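PDB 2H34: Serine/threonine-protein kinase pknE from Mycobacterium tuberculosis, which catalyses ATP-dependent phosphorylation of protein serine and threonine residues, serving as the kinase domain of a membrane protein thought to help the bacterium survive in its host. Local coordinates for residues R141-A146 against A173-F178; R158-E163 against Y219-V224; Y201-R206 against Y214-Y219; P233-D238 against A250-S255. One frame throughout, in Å; residues are numbered along the deposited sequence.

Interaction 1. Residues R141-A146 against A173-F178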
loop_
_atom_site.group_PDB
_atom_site.type_symbol
_atom_site.label_atom_id
_atom_site.label_comp_id
_atom_site.label_asym_id
_atom_site.label_seq_id
_atom_site.Cartn_x
_atom_site.Cartn_y
_atom_site.Cartn_z
ATOM N N ARG A 141 10.507 4.773 -0.316
ATOM C CA ARG A 141 10.440 6.180 -0.721
ATOM C C ARG A 141 9.294 6.446 -1.687
ATOM O O ARG A 141 8.503 7.353 -1.466
ATOM C CB ARG A 141 11.781 6.672 -1.292
ATOM C CG ARG A 141 11.870 8.193 -1.396
ATOM C CD ARG A 141 13.100 8.680 -2.125
ATOM N NE ARG A 141 14.322 8.134 -1.532
ATOM C CZ ARG A 141 15.234 7.420 -2.200
ATOM N NH1 ARG A 141 15.077 7.176 -3.503
ATOM N NH2 ARG A 141 16.311 6.952 -1.571
ATOM N N GLN A 142 9.196 5.622 -2.725
ATOM C CA GLN A 142 8.148 5.740 -3.740
ATOM C C GLN A 142 6.733 5.519 -3.218
ATOM O O GLN A 142 5.824 6.214 -3.640
ATOM C CB GLN A 142 8.379 4.765 -4.887
ATOM C CG GLN A 142 9.670 4.920 -5.613
ATOM C CD GLN A 142 9.928 3.748 -6.529
ATOM O OE1 GLN A 142 10.679 2.841 -6.179
ATOM N NE2 GLN A 142 9.294 3.745 -7.701
ATOM N N ILE A 143 6.526 4.534 -2.343
ATOM C CA ILE A 143 5.196 4.294 -1.805
ATOM C C ILE A 143 4.798 5.385 -0.816
ATOM O O ILE A 143 3.652 5.838 -0.823
ATOM C CB ILE A 143 5.061 2.893 -1.160
ATOM C CG1 ILE A 143 4.985 1.828 -2.235
ATOM C CG2 ILE A 143 3.800 2.784 -0.321
ATOM C CD1 ILE A 143 6.291 1.240 -2.504
ATOM N N GLY A 144 5.738 5.812 0.027
ATOM C CA GLY A 144 5.462 6.884 0.991
ATOM C C GLY A 144 5.017 8.135 0.258
ATOM O O GLY A 144 4.127 8.876 0.706
ATOM N N SER A 145 5.629 8.326 -0.903
ATOM C CA SER A 145 5.292 9.413 -1.795
ATOM C C SER A 145 3.838 9.297 -2.248
ATOM O O SER A 145 3.077 10.256 -2.135
ATOM C CB SER A 145 6.265 9.434 -2.983
ATOM O OG SER A 145 5.962 10.468 -3.877
ATOM N N ALA A 146 3.439 8.112 -2.708
ATOM C CA ALA A 146 2.052 7.868 -3.090
ATOM C C ALA A 146 1.107 8.115 -1.912
ATOM O O ALA A 146 0.074 8.768 -2.049
ATOM C CB ALA A 146 1.899 6.468 -3.609
ATOM N N ALA A 173 7.899 1.324 -8.143
ATOM C CA ALA A 173 6.822 0.809 -7.319
ATOM C C ALA A 173 5.582 1.680 -7.319
ATOM O O ALA A 173 5.671 2.886 -7.171
ATOM C CB ALA A 173 7.306 0.587 -5.902
ATOM N N TYR A 174 4.427 1.038 -7.462
ATOM C CA TYR A 174 3.140 1.698 -7.346
ATOM C C TYR A 174 2.399 1.244 -6.114
ATOM O O TYR A 174 2.433 0.070 -5.754
ATOM C CB TYR A 174 2.253 1.327 -8.515
ATOM C CG TYR A 174 2.702 1.846 -9.825
ATOM C CD1 TYR A 174 2.347 3.113 -10.231
ATOM C CD2 TYR A 174 3.460 1.053 -10.684
ATOM C CE1 TYR A 174 2.757 3.596 -11.462
ATOM C CE2 TYR A 174 3.861 1.521 -11.909
ATOM C CZ TYR A 174 3.504 2.790 -12.286
ATOM O OH TYR A 174 3.903 3.282 -13.484
ATOM N N LEU A 175 1.685 2.174 -5.500
ATOM C CA LEU A 175 0.726 1.826 -4.467
ATOM C C LEU A 175 -0.590 1.474 -5.152
ATOM O O LEU A 175 -1.184 2.326 -5.820
ATOM C CB LEU A 175 0.530 2.996 -3.488
ATOM C CG LEU A 175 -0.557 2.788 -2.432
ATOM C CD1 LEU A 175 -0.053 1.907 -1.289
ATOM C CD2 LEU A 175 -1.082 4.111 -1.904
ATOM N N VAL A 176 -1.021 0.220 -5.004
ATOM C CA VAL A 176 -2.321 -0.236 -5.535
ATOM C C VAL A 176 -3.294 -0.601 -4.414
ATOM O O VAL A 176 -2.877 -1.045 -3.347
ATOM C CB VAL A 176 -2.184 -1.442 -6.500
ATOM C CG1 VAL A 176 -1.608 -1.008 -7.816
ATOM C CG2 VAL A 176 -1.321 -2.534 -5.898
ATOM N N ASP A 177 -4.590 -0.435 -4.655
ATOM C CA ASP A 177 -5.581 -0.697 -3.606
ATOM C C ASP A 177 -6.156 -2.130 -3.550
ATOM O O ASP A 177 -7.283 -2.316 -3.085
ATOM C CB ASP A 177 -6.715 0.345 -3.657
ATOM C CG ASP A 177 -7.642 0.169 -4.870
ATOM O OD1 ASP A 177 -7.730 -0.953 -5.429
ATOM O OD2 ASP A 177 -8.306 1.164 -5.259
ATOM N N PHE A 178 -5.397 -3.133 -4.006
ATOM C CA PHE A 178 -5.913 -4.521 -4.068
ATOM C C PHE A 178 -4.885 -5.637 -3.778
ATOM O O PHE A 178 -3.800 -5.355 -3.269
ATOM C CB PHE A 178 -6.690 -4.778 -5.376
ATOM C CG PHE A 178 -6.037 -4.218 -6.613
ATOM C CD1 PHE A 178 -5.281 -5.036 -7.449
ATOM C CD2 PHE A 178 -6.218 -2.883 -6.976
ATOM C CE1 PHE A 178 -4.694 -4.526 -8.623
ATOM C CE2 PHE A 178 -5.628 -2.363 -8.140
ATOM C CZ PHE A 178 -4.869 -3.189 -8.963
#

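Interaction 2. Residues R158-E163 against Y219-V224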
loop_
_atom_site.group_PDB
_atom_site.type_symbol
_atom_site.label_atom_id
_atom_site.label_comp_id
_atom_site.label_asym_id
_atom_site.label_seq_id
_atom_site.Cartn_x
_atom_site.Cartn_y
_atom_site.Cartn_z
ATOM N N ARG A 158 -5.718 4.052 5.498
ATOM C CA ARG A 158 -5.523 3.605 6.877
ATOM C C ARG A 158 -4.289 2.721 7.083
ATOM O O ARG A 158 -3.952 2.415 8.228
ATOM C CB ARG A 158 -6.769 2.880 7.386
ATOM C CG ARG A 158 -7.755 3.786 8.091
ATOM C CD ARG A 158 -8.972 3.000 8.553
ATOM N NE ARG A 158 -10.156 3.852 8.665
ATOM C CZ ARG A 158 -11.369 3.514 8.241
ATOM N NH1 ARG A 158 -11.575 2.330 7.666
ATOM N NH2 ARG A 158 -12.377 4.366 8.379
ATOM N N ASP A 159 -3.630 2.305 5.994
ATOM C CA ASP A 159 -2.496 1.376 6.080
ATOM C C ASP A 159 -1.887 0.983 4.741
ATOM O O ASP A 159 -2.314 1.439 3.677
ATOM C CB ASP A 159 -2.941 0.088 6.750
ATOM C CG ASP A 159 -4.052 -0.579 5.999
ATOM O OD1 ASP A 159 -4.061 -0.470 4.752
ATOM O OD2 ASP A 159 -4.927 -1.184 6.664
ATOM N N VAL A 160 -0.894 0.101 4.817
ATOM C CA VAL A 160 -0.190 -0.412 3.652
ATOM C C VAL A 160 0.129 -1.871 3.931
ATOM O O VAL A 160 0.514 -2.223 5.058
ATOM C CB VAL A 160 1.161 0.305 3.419
ATOM C CG1 VAL A 160 1.463 0.401 1.935
ATOM C CG2 VAL A 160 1.173 1.683 4.027
ATOM N N LYS A 161 -0.045 -2.717 2.915
ATOM C CA LYS A 161 0.416 -4.094 2.962
ATOM C C LYS A 161 1.407 -4.220 1.818
ATOM O O LYS A 161 1.227 -3.569 0.790
ATOM C CB LYS A 161 -0.753 -5.051 2.715
ATOM C CG LYS A 161 -1.832 -5.065 3.784
ATOM C CD LYS A 161 -3.255 -5.216 3.189
ATOM C CE LYS A 161 -3.739 -6.665 3.119
ATOM N NZ LYS A 161 -3.480 -7.299 1.801
ATOM N N PRO A 162 2.451 -5.056 1.976
ATOM C CA PRO A 162 3.359 -5.373 0.862
ATOM C C PRO A 162 2.610 -5.889 -0.363
ATOM O O PRO A 162 3.033 -5.677 -1.501
ATOM C CB PRO A 162 4.235 -6.475 1.439
ATOM C CG PRO A 162 4.234 -6.207 2.904
ATOM C CD PRO A 162 2.860 -5.727 3.219
ATOM N N GLU A 163 1.489 -6.551 -0.108
ATOM C CA GLU A 163 0.601 -7.057 -1.135
ATOM C C GLU A 163 -0.104 -5.899 -1.868
ATOM O O GLU A 163 -0.827 -6.122 -2.831
ATOM C CB GLU A 163 -0.410 -8.016 -0.500
ATOM C CG GLU A 163 0.219 -9.117 0.435
ATOM C CD GLU A 163 0.485 -8.671 1.919
ATOM O OE1 GLU A 163 -0.454 -8.158 2.582
ATOM O OE2 GLU A 163 1.621 -8.867 2.442
ATOM N N TYR A 219 2.781 4.512 10.114
ATOM C CA TYR A 219 3.101 3.386 10.993
ATOM C C TYR A 219 3.271 2.136 10.136
ATOM O O TYR A 219 4.312 1.466 10.193
ATOM C CB TYR A 219 1.981 3.167 12.023
ATOM C CG TYR A 219 2.252 2.107 13.093
ATOM C CD1 TYR A 219 2.658 2.484 14.371
ATOM C CD2 TYR A 219 2.056 0.746 12.850
ATOM C CE1 TYR A 219 2.892 1.548 15.368
ATOM C CE2 TYR A 219 2.297 -0.205 13.847
ATOM C CZ TYR A 219 2.719 0.214 15.103
ATOM O OH TYR A 219 2.974 -0.675 16.122
ATOM N N ALA A 220 2.240 1.833 9.345
ATOM C CA ALA A 220 2.245 0.675 8.470
ATOM C C ALA A 220 3.530 0.613 7.621
ATOM O O ALA A 220 4.249 -0.394 7.635
ATOM C CB ALA A 220 1.015 0.696 7.599
ATOM N N LEU A 221 3.841 1.707 6.929
ATOM C CA LEU A 221 5.017 1.752 6.047
ATOM C C LEU A 221 6.310 1.380 6.769
ATOM O O LEU A 221 7.214 0.784 6.178
ATOM C CB LEU A 221 5.159 3.127 5.398
ATOM C CG LEU A 221 6.049 3.247 4.164
ATOM C CD1 LEU A 221 5.465 2.471 3.011
ATOM C CD2 LEU A 221 6.223 4.707 3.769
ATOM N N THR A 222 6.384 1.731 8.049
ATOM C CA THR A 222 7.579 1.471 8.833
ATOM C C THR A 222 7.695 -0.024 9.160
ATOM O O THR A 222 8.792 -0.590 9.084
ATOM C CB THR A 222 7.628 2.357 10.095
ATOM O OG1 THR A 222 7.262 3.690 9.744
ATOM C CG2 THR A 222 9.015 2.377 10.682
ATOM N N CYS A 223 6.575 -0.664 9.498
ATOM C CA CYS A 223 6.526 -2.125 9.547
ATOM C C CYS A 223 6.973 -2.724 8.195
ATOM O O CYS A 223 7.815 -3.627 8.145
ATOM C CB CYS A 223 5.121 -2.611 9.894
ATOM S SG CYS A 223 4.465 -2.018 11.476
ATOM N N VAL A 224 6.440 -2.195 7.098
ATOM C CA VAL A 224 6.803 -2.710 5.793
ATOM C C VAL A 224 8.310 -2.555 5.547
ATOM O O VAL A 224 8.975 -3.501 5.093
ATOM C CB VAL A 224 5.984 -2.061 4.664
ATOM C CG1 VAL A 224 6.530 -2.485 3.317
ATOM C CG2 VAL A 224 4.532 -2.460 4.771
#

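Interaction 3. Residues Y201-R206 against Y214-Y219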
loop_
_atom_site.group_PDB
_atom_site.type_symbol
_atom_site.label_atom_id
_atom_site.label_comp_id
_atom_site.label_asym_id
_atom_site.label_seq_id
_atom_site.Cartn_x
_atom_site.Cartn_y
_atom_site.Cartn_z
ATOM N N TYR A 201 0.551 -4.873 10.244
ATOM C CA TYR A 201 0.939 -3.502 9.877
ATOM C C TYR A 201 0.069 -2.418 10.530
ATOM O O TYR A 201 0.029 -1.277 10.062
ATOM C CB TYR A 201 0.975 -3.358 8.336
ATOM C CG TYR A 201 1.734 -4.497 7.684
ATOM C CD1 TYR A 201 1.065 -5.632 7.213
ATOM C CD2 TYR A 201 3.120 -4.475 7.612
ATOM C CE1 TYR A 201 1.755 -6.690 6.669
ATOM C CE2 TYR A 201 3.821 -5.536 7.064
ATOM C CZ TYR A 201 3.133 -6.640 6.602
ATOM O OH TYR A 201 3.836 -7.689 6.072
HETATM N N MSE A 202 -0.596 -2.767 11.630
HETATM C CA MSE A 202 -1.608 -1.889 12.204
HETATM C C MSE A 202 -1.195 -1.149 13.458
HETATM O O MSE A 202 -0.830 -1.756 14.465
HETATM C CB MSE A 202 -2.879 -2.656 12.491
HETATM C CG MSE A 202 -3.909 -2.557 11.412
HETATM SE SE MSE A 202 -5.514 -3.454 12.066
HETATM C CE MSE A 202 -6.124 -4.170 10.278
ATOM N N ALA A 203 -1.292 0.176 13.387
ATOM C CA ALA A 203 -1.074 1.049 14.534
ATOM C C ALA A 203 -2.060 0.706 15.638
ATOM O O ALA A 203 -3.158 0.232 15.355
ATOM C CB ALA A 203 -1.214 2.513 14.122
ATOM N N PRO A 204 -1.663 0.932 16.900
ATOM C CA PRO A 204 -2.527 0.622 18.017
ATOM C C PRO A 204 -3.802 1.465 18.050
ATOM O O PRO A 204 -4.862 0.940 18.366
ATOM C CB PRO A 204 -1.644 0.926 19.223
ATOM C CG PRO A 204 -0.255 0.895 18.705
ATOM C CD PRO A 204 -0.373 1.468 17.360
ATOM N N GLU A 205 -3.711 2.748 17.703
ATOM C CA GLU A 205 -4.872 3.649 17.820
ATOM C C GLU A 205 -6.094 3.183 17.020
ATOM O O GLU A 205 -7.215 3.662 17.240
ATOM C CB GLU A 205 -4.512 5.093 17.456
ATOM C CG GLU A 205 -4.077 5.294 16.014
ATOM C CD GLU A 205 -2.576 5.165 15.830
ATOM O OE1 GLU A 205 -1.920 4.456 16.622
ATOM O OE2 GLU A 205 -2.049 5.780 14.894
ATOM N N ARG A 206 -5.868 2.243 16.106
ATOM C CA ARG A 206 -6.930 1.709 15.266
ATOM C C ARG A 206 -7.840 0.714 15.997
ATOM O O ARG A 206 -8.998 0.526 15.614
ATOM C CB ARG A 206 -6.325 1.049 14.038
ATOM C CG ARG A 206 -5.495 1.982 13.186
ATOM C CD ARG A 206 -5.223 1.366 11.820
ATOM N NE ARG A 206 -6.436 0.801 11.234
ATOM C CZ ARG A 206 -6.498 0.152 10.073
ATOM N NH1 ARG A 206 -5.407 -0.035 9.325
ATOM N NH2 ARG A 206 -7.673 -0.317 9.662
ATOM N N TYR A 214 -5.724 11.187 13.135
ATOM C CA TYR A 214 -4.509 10.396 12.920
ATOM C C TYR A 214 -4.333 9.797 11.507
ATOM O O TYR A 214 -5.300 9.404 10.852
ATOM C CB TYR A 214 -4.390 9.290 13.971
ATOM C CG TYR A 214 -5.620 8.408 14.100
ATOM C CD1 TYR A 214 -5.846 7.346 13.200
ATOM C CD2 TYR A 214 -6.553 8.613 15.144
ATOM C CE1 TYR A 214 -6.974 6.523 13.323
ATOM C CE2 TYR A 214 -7.676 7.807 15.272
ATOM C CZ TYR A 214 -7.881 6.763 14.357
ATOM O OH TYR A 214 -8.988 5.948 14.475
ATOM N N ARG A 215 -3.080 9.736 11.061
ATOM C CA ARG A 215 -2.704 9.046 9.842
ATOM C C ARG A 215 -1.923 7.780 10.207
ATOM O O ARG A 215 -0.753 7.858 10.584
ATOM C CB ARG A 215 -1.841 9.959 8.964
ATOM N N ALA A 216 -2.562 6.616 10.071
ATOM C CA ALA A 216 -1.949 5.334 10.442
ATOM C C ALA A 216 -1.021 4.712 9.383
ATOM O O ALA A 216 -0.246 3.805 9.693
ATOM C CB ALA A 216 -3.019 4.343 10.856
ATOM N N ASP A 217 -1.084 5.197 8.146
ATOM C CA ASP A 217 -0.228 4.663 7.067
ATOM C C ASP A 217 1.291 4.808 7.286
ATOM O O ASP A 217 2.065 3.936 6.882
ATOM C CB ASP A 217 -0.643 5.197 5.683
ATOM C CG ASP A 217 -0.834 6.707 5.645
ATOM O OD1 ASP A 217 -0.845 7.278 4.528
ATOM O OD2 ASP A 217 -0.993 7.329 6.710
ATOM N N ILE A 218 1.704 5.890 7.944
ATOM C CA ILE A 218 3.108 6.100 8.311
ATOM C C ILE A 218 3.618 4.954 9.181
ATOM O O ILE A 218 4.734 4.476 8.993
ATOM C CB ILE A 218 3.313 7.477 9.016
ATOM C CG1 ILE A 218 3.160 8.608 7.998
ATOM C CG2 ILE A 218 4.691 7.568 9.682
ATOM C CD1 ILE A 218 2.465 9.806 8.518
ATOM N N TYR A 219 2.781 4.512 10.114
ATOM C CA TYR A 219 3.101 3.386 10.993
ATOM C C TYR A 219 3.271 2.136 10.136
ATOM O O TYR A 219 4.312 1.466 10.193
ATOM C CB TYR A 219 1.981 3.167 12.023
ATOM C CG TYR A 219 2.252 2.107 13.093
ATOM C CD1 TYR A 219 2.658 2.484 14.371
ATOM C CD2 TYR A 219 2.056 0.746 12.850
ATOM C CE1 TYR A 219 2.892 1.548 15.368
ATOM C CE2 TYR A 219 2.297 -0.205 13.847
ATOM C CZ TYR A 219 2.719 0.214 15.103
ATOM O OH TYR A 219 2.974 -0.675 16.122
#

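Interaction 4. Residues P233-D238 against A250-S255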
loop_
_atom_site.group_PDB
_atom_site.type_symbol
_atom_site.label_atom_id
_atom_site.label_comp_id
_atom_site.label_asym_id
_atom_site.label_seq_id
_atom_site.Cartn_x
_atom_site.Cartn_y
_atom_site.Cartn_z
ATOM N N PRO A 233 7.910 -9.505 9.358
ATOM C CA PRO A 233 7.233 -8.366 9.962
ATOM C C PRO A 233 7.682 -8.240 11.397
ATOM O O PRO A 233 8.111 -9.243 11.958
ATOM C CB PRO A 233 5.760 -8.761 9.891
ATOM C CG PRO A 233 5.767 -10.246 9.835
ATOM C CD PRO A 233 6.959 -10.579 9.015
ATOM N N PRO A 234 7.631 -7.014 11.977
ATOM C CA PRO A 234 8.142 -6.762 13.331
ATOM C C PRO A 234 7.527 -7.627 14.415
ATOM O O PRO A 234 8.215 -7.990 15.364
ATOM C CB PRO A 234 7.821 -5.277 13.576
ATOM C CG PRO A 234 6.832 -4.909 12.565
ATOM C CD PRO A 234 7.134 -5.768 11.365
ATOM N N TYR A 235 6.250 -7.966 14.279
ATOM C CA TYR A 235 5.607 -8.789 15.306
ATOM C C TYR A 235 5.034 -10.082 14.737
ATOM O O TYR A 235 4.155 -10.048 13.878
ATOM C CB TYR A 235 4.521 -7.988 16.038
ATOM C CG TYR A 235 5.018 -6.727 16.726
ATOM C CD1 TYR A 235 4.398 -5.497 16.499
ATOM C CD2 TYR A 235 6.107 -6.768 17.599
ATOM C CE1 TYR A 235 4.850 -4.347 17.118
ATOM C CE2 TYR A 235 6.560 -5.629 18.229
ATOM C CZ TYR A 235 5.933 -4.419 17.989
ATOM O OH TYR A 235 6.397 -3.278 18.619
ATOM N N GLN A 236 5.554 -11.218 15.201
ATOM C CA GLN A 236 5.065 -12.531 14.771
ATOM C C GLN A 236 4.005 -13.065 15.734
ATOM O O GLN A 236 3.682 -12.407 16.723
ATOM C CB GLN A 236 6.220 -13.530 14.653
ATOM C CG GLN A 236 6.771 -13.704 13.247
ATOM C CD GLN A 236 8.077 -12.981 13.044
ATOM O OE1 GLN A 236 8.271 -11.876 13.547
ATOM N NE2 GLN A 236 8.989 -13.602 12.305
ATOM N N GLY A 237 3.482 -14.257 15.451
ATOM C CA GLY A 237 2.454 -14.880 16.284
ATOM C C GLY A 237 1.065 -14.758 15.683
ATOM O O GLY A 237 0.917 -14.339 14.530
ATOM N N ASP A 238 0.045 -15.124 16.463
ATOM C CA ASP A 238 -1.335 -15.050 15.985
ATOM C C ASP A 238 -1.974 -13.679 16.207
ATOM O O ASP A 238 -1.384 -12.793 16.852
ATOM C CB ASP A 238 -2.198 -16.173 16.565
ATOM C CG ASP A 238 -2.335 -16.104 18.087
ATOM O OD1 ASP A 238 -2.719 -17.134 18.677
ATOM O OD2 ASP A 238 -2.072 -15.040 18.693
ATOM N N ALA A 250 8.104 -3.908 23.112
ATOM C CA ALA A 250 9.191 -3.036 22.699
ATOM C C ALA A 250 9.396 -3.151 21.194
ATOM O O ALA A 250 9.500 -4.257 20.656
ATOM C CB ALA A 250 10.455 -3.406 23.420
ATOM N N ILE A 251 9.426 -2.001 20.526
ATOM C CA ILE A 251 9.735 -1.893 19.104
ATOM C C ILE A 251 11.081 -2.568 18.814
ATOM O O ILE A 251 12.045 -2.337 19.531
ATOM C CB ILE A 251 9.754 -0.389 18.668
ATOM C CG1 ILE A 251 8.386 0.257 18.914
ATOM C CG2 ILE A 251 10.192 -0.200 17.188
ATOM C CD1 ILE A 251 8.430 1.774 19.009
ATOM N N PRO A 252 11.146 -3.412 17.763
ATOM C CA PRO A 252 12.361 -4.173 17.452
ATOM C C PRO A 252 13.465 -3.309 16.856
ATOM O O PRO A 252 13.176 -2.271 16.245
ATOM C CB PRO A 252 11.887 -5.175 16.392
ATOM C CG PRO A 252 10.402 -5.063 16.355
ATOM C CD PRO A 252 10.077 -3.696 16.790
ATOM N N ARG A 253 14.711 -3.761 17.021
ATOM C CA ARG A 253 15.893 -3.083 16.475
ATOM C C ARG A 253 16.514 -3.877 15.311
ATOM O O ARG A 253 17.326 -4.772 15.535
ATOM C CB ARG A 253 16.924 -2.823 17.587
ATOM N N PRO A 254 16.149 -3.523 14.056
ATOM C CA PRO A 254 16.471 -4.262 12.822
ATOM C C PRO A 254 17.935 -4.673 12.657
ATOM O O PRO A 254 18.215 -5.748 12.120
ATOM C CB PRO A 254 16.082 -3.279 11.707
ATOM C CG PRO A 254 15.911 -1.966 12.379
ATOM C CD PRO A 254 15.391 -2.304 13.738
ATOM N N SER A 255 18.855 -3.831 13.111
ATOM C CA SER A 255 20.273 -4.167 13.056
ATOM C C SER A 255 20.627 -5.415 13.882
ATOM O O SER A 255 21.622 -6.090 13.599
ATOM C CB SER A 255 21.104 -2.975 13.510
ATOM O OG SER A 255 20.548 -2.424 14.683
#

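Interaction 1. Residues R141-A146 against A173-F178
I143 and L175 interlock where a short strand of the kinase C-lobe, the one leading into the DFG motif at D177 and F178, lies along helix 133-152. Helix 141-146 and strand 173-175 run in nearly the same direction, 29° apart, and their axes approach to 7.5 Å. Strand alternation turns A173 and L175 to the helix and Y174 away from it, so the strand offers two bumps with a dip between them. I143 fills that dip by forking: its CD1 reaches A173 CB at 3.6 Å, and its CG2 meets L175 CD1 at 4.1 Å. The fork depends on the first torsion of I143 (chi1 -74°), which lays CG1 beside the backbone N and CG2 beside the carbonyl carbon. L175, crossing I143 at about a right angle, settles in the hollow between I143 and A146, three residues on along the helix. Q142 flanks A173 on the helix side. Beyond the strand, D177 forms a salt bridge with K65, the predicted ATP-binding lysine, consistent with a position just behind the nucleotide and catalytic sites. At the A146 end the packing is methyl against methylene, with A146 CB 3.7 Å from L175 CB.

Interaction 2. Residues R158-E163 against Y219-V224
V160 and A220 are at the centre of the meeting between the catalytic loop, which opens with the HRD motif ending at D159, and helix 217-230, the helix (αF) at the core of the kinase C-lobe. The apolar contacts do most of the work. V160 points at the helix, and its CG2 lies 3.7 Å from A220 CB and reaches on toward the backbone of L221. The A220 methyl also lies against the loop backbone, its CB 3.4 Å from V160 N and 3.9 Å from D159 CA. Further along, P162 and V224 lie alongside one another, pointing opposite ways, with P162 CD 4.0 Å from V224 CG2. That methyl stands beside the backbone N of V224 and also faces V160 O.

The polar groups of D159 and K161 find their partners off this interface, and no hydrogen bond crosses it. D159, the predicted proton acceptor, has its CG between its own backbone N and carbonyl carbon (chi1 59°), which carries the carboxylate away from the helix to a salt bridge with R206. K161, turned away as well, forms a salt bridge from NZ to E163 OE1 at 3.2 Å, received on the anti lone pair.

The chemistry therefore divides by side: between these two segments the helix supports the loop by apolar packing, while the polar ends of D159 and K161 lie away from the helix, paired with R206 and E163.

Interaction 3. Residues Y201-R206 against Y214-Y219
Y219 turns one ring face to A203, and its atoms can be followed outward one by one. CB lies 3.9 Å from A203 CB. With CG anti to the backbone N (chi1 -174°), the ring is carried across to the loop, where CG continues against the A203 methyl. On one side of the ring CD2 is 3.4 Å from A203 N, and CE2 next to it is 3.5 Å from M202 O. On the other, CE1 comes within 3.8 Å of P204 CD, the proline crossing the tyrosine at about a right angle. The hydroxyl ends near that same CD. Over the centre of the face stands A203 CA, a CH-pi contact 3.6 Å from the Y219 centroid and only 12° off the ring normal.

A203, P204 and E205 form the APE motif that closes the activation segment of protein kinases, so the ring seats this motif on the start of helix 217-230. E205, the glutamate of the motif, uses its CG in a second CH-pi contact, 4.0 Å from the centroid of the Y214 ring. Bent at chi2, its chain turns the carboxylate 86° from the plane of that ring, and the charge is met by a salt bridge to R280. R206 passes over A216, its CD 3.8 Å from A216 CB. Beyond it lies the guanidinium, whose NH1 holds D159 OD2; M202 SE (selenomethionine) stands over the centre of one of its faces, 4.2 Å above the plane.

Interaction 4. Residues P233-D238 against A250-S255
The backbones of two loops come nearest at P234 and P252, CA to CA 6.4 Å. In the kinase C-lobe these loops flank helix 239-248: residues 233-238 lead into it from helix 217-230, and residues 250-255 follow it. The first is irregular and kinks at P234. G237 takes a positive phi (102°) just before D238, a backbone shape in which a side chain would jam against the preceding carbonyl O. D238 is the N-cap residue, its OD2 accepting a hydrogen bond from S241 N. The second loop stays extended until a 3-10 segment begins at P254.

The side chains meet through proline rings and one tyrosine, with no hydrogen bond between the loops. P252 sets its CG against P234, 3.8 Å from P234 CB and about as far from P234 O. Y235 reaches across lengthwise. Its CG stands beside the backbone N (chi1 -59°), and the ring extends until its hydroxyl end touches the 250-255 loop. The carbonyl of A250 lies near the ring plane, at the edge, while P252 CD approaches the same end obliquely. H246, from the helix between the loops, meets the Y235 ring edge-to-face. The nearest atom of the second loop to the tyrosine is I251 CA, 3.6 Å from Y235 OH.

From the N terminus, residues 141-146 on helix 133-152 come first, and interaction 1 closes a loop on them at strand 173-175. Before that closure the chain has passed residues 158-163, whose partner, helix 217-230, comes later; interactions 1 and 2 therefore cross, and they touch where I143 meets V160 and L221, L175 meets V160 and G144 meets L221. Interaction 3 falls within the span of interaction 2, joining the end of the activation segment to the start of the same helix; the two share Y219 and are bridged by D159 and R206. Interaction 4 follows in series, closing round helix 239-248, and touches interactions 2 and 3 where Y235 meets Y219, but not interaction 1.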